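Local coordinates for protein aldehyde dehydrogenase (Bartonella henselae, PDB 3I44) that probably oxidises aldehydes to carboxylic acids with a nicotinamide cofactor, as other members of the aldehyde dehydrogenase family do, at residues 160-165 / 488-493. The protein carries 1 engineered substitution. Numbering follows the deposited sequence.
Sequences DAIGVV and FLDTKA
D160 and D490 form an antiparallel hydrogen-bonded pair where the C-terminal strand 489-494 joins the strand 156-168, at the root of what is probably the oligomerisation arm of the family. D160 N reaches D490 O at 2.8 Å, and D490 N returns a bond of equal length to D160 O; each donor lies in the plane of the carbonyl it meets. L489 CA adds a CA-H...O contact to that same D160 O, and L489 CD2 rests against the same C=O group. Two residues on, where the first strand breaks at I162 and G163, I162 N bonds to F488 O at 3.0 Å, approaching from above the carbonyl plane, 37° out of it. I162 swings CG1 anti to its own N (chi1 -160°), against D490 OD2 at 3.5 Å, the two side chains crossing near a right angle. That carboxylate's main partners are R451 and R476 of the second subunit. K492, bent at chi3 (-78°), sets NZ 3.1 Å from D160 OD2 in a salt bridge whose hydrogen bond is weak; the stronger partner of NZ is A447 O of the second subunit. At the far end V165 CG2 meets F488 CE1 obliquely at 3.9 Å. F488 packs against helix 174-188 and strand 243-247, while A493 carries the sheet into the second subunit by parallel pairing.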
loop_
_atom_site.group_PDB
_atom_site.type_symbol
_atom_site.label_atom_id
_atom_site.label_comp_id
_atom_site.label_asym_id
_atom_site.label_seq_id
_atom_site.Cartn_x
_atom_site.Cartn_y
_atom_site.Cartn_z
ATOM N N ASP A 160 15.675 2.422 -2.924
ATOM C CA ASP A 160 15.964 1.902 -4.282
ATOM C C ASP A 160 14.775 2.154 -5.235
ATOM O O ASP A 160 13.611 1.966 -4.845
ATOM C CB ASP A 160 16.141 0.373 -4.239
ATOM C CG ASP A 160 17.485 -0.087 -3.653
ATOM O OD1 ASP A 160 18.524 0.524 -3.954
ATOM O OD2 ASP A 160 17.463 -1.135 -2.959
ATOM N N ALA A 161 15.064 2.518 -6.480
ATOM C CA ALA A 161 14.030 2.565 -7.508
ATOM C C ALA A 161 13.149 1.293 -7.441
ATOM O O ALA A 161 13.667 0.182 -7.499
ATOM C CB ALA A 161 14.665 2.693 -8.881
ATOM N N ILE A 162 11.833 1.460 -7.321
ATOM C CA ILE A 162 10.928 0.298 -7.248
ATOM C C ILE A 162 11.043 -0.564 -8.523
ATOM O O ILE A 162 10.913 -1.796 -8.458
ATOM C CB ILE A 162 9.461 0.701 -6.906
ATOM C CG1 ILE A 162 8.699 -0.514 -6.352
ATOM C CG2 ILE A 162 8.745 1.315 -8.118
ATOM C CD1 ILE A 162 7.335 -0.204 -5.587
ATOM N N GLY A 163 11.342 0.073 -9.652
ATOM C CA GLY A 163 11.501 -0.641 -10.925
ATOM C C GLY A 163 10.807 0.035 -12.092
ATOM O O GLY A 163 10.777 1.259 -12.188
ATOM N N VAL A 164 10.253 -0.782 -12.997
ATOM C CA VAL A 164 9.548 -0.307 -14.153
ATOM C C VAL A 164 8.110 -0.144 -13.716
ATOM O O VAL A 164 7.554 -1.038 -13.132
ATOM C CB VAL A 164 9.656 -1.274 -15.363
ATOM C CG1 VAL A 164 9.073 -0.619 -16.596
ATOM C CG2 VAL A 164 11.110 -1.690 -15.653
ATOM N N VAL A 165 7.511 1.015 -13.983
ATOM C CA VAL A 165 6.203 1.346 -13.455
ATOM C C VAL A 165 5.210 1.709 -14.525
ATOM O O VAL A 165 5.557 2.214 -15.609
ATOM C CB VAL A 165 6.312 2.462 -12.391
ATOM C CG1 VAL A 165 7.341 2.018 -11.331
ATOM C CG2 VAL A 165 6.755 3.800 -13.027
ATOM N N PHE A 488 7.684 5.890 -5.314
ATOM C CA PHE A 488 8.445 5.186 -6.380
ATOM C C PHE A 488 9.751 4.511 -5.895
ATOM O O PHE A 488 10.609 4.088 -6.709
ATOM C CB PHE A 488 8.677 6.124 -7.569
ATOM C CG PHE A 488 7.397 6.447 -8.315
ATOM C CD1 PHE A 488 6.900 5.574 -9.275
ATOM C CD2 PHE A 488 6.684 7.614 -8.037
ATOM C CE1 PHE A 488 5.695 5.858 -9.934
ATOM C CE2 PHE A 488 5.490 7.911 -8.698
ATOM C CZ PHE A 488 4.996 7.036 -9.638
ATOM N N LEU A 489 9.882 4.401 -4.573
ATOM C CA LEU A 489 11.077 3.795 -3.944
ATOM C C LEU A 489 10.688 2.634 -3.047
ATOM O O LEU A 489 9.663 2.704 -2.390
ATOM C CB LEU A 489 11.784 4.851 -3.061
ATOM C CG LEU A 489 12.335 6.015 -3.896
ATOM C CD1 LEU A 489 12.772 7.227 -3.046
ATOM C CD2 LEU A 489 13.469 5.493 -4.767
ATOM N N ASP A 490 11.532 1.594 -3.011
ATOM C CA ASP A 490 11.509 0.582 -1.988
ATOM C C ASP A 490 12.531 0.971 -0.934
ATOM O O ASP A 490 13.582 1.586 -1.240
ATOM C CB ASP A 490 11.879 -0.818 -2.533
ATOM C CG ASP A 490 10.680 -1.572 -3.136
ATOM O OD1 ASP A 490 9.586 -1.487 -2.566
ATOM O OD2 ASP A 490 10.854 -2.278 -4.169
ATOM N N THR A 491 12.232 0.599 0.289
ATOM C CA THR A 491 13.173 0.730 1.369
ATOM C C THR A 491 13.928 -0.581 1.613
ATOM O O THR A 491 13.358 -1.684 1.551
ATOM C CB THR A 491 12.503 1.145 2.664
ATOM O OG1 THR A 491 11.340 0.362 2.867
ATOM C CG2 THR A 491 12.086 2.662 2.631
ATOM N N LYS A 492 15.192 -0.412 1.989
ATOM C CA LYS A 492 16.084 -1.502 2.308
ATOM C C LYS A 492 16.850 -1.171 3.599
ATOM O O LYS A 492 17.523 -0.136 3.686
ATOM C CB LYS A 492 17.067 -1.718 1.162
ATOM C CG LYS A 492 17.978 -2.919 1.341
ATOM C CD LYS A 492 19.180 -2.859 0.443
ATOM C CE LYS A 492 18.845 -3.234 -0.934
ATOM N NZ LYS A 492 19.873 -2.837 -1.897
ATOM N N ALA A 493 16.745 -2.054 4.584
ATOM C CA ALA A 493 17.379 -1.875 5.892
ATOM C C ALA A 493 18.629 -2.764 5.951
ATOM O O ALA A 493 18.518 -4.004 5.868
ATOM C CB ALA A 493 16.414 -2.240 6.991
#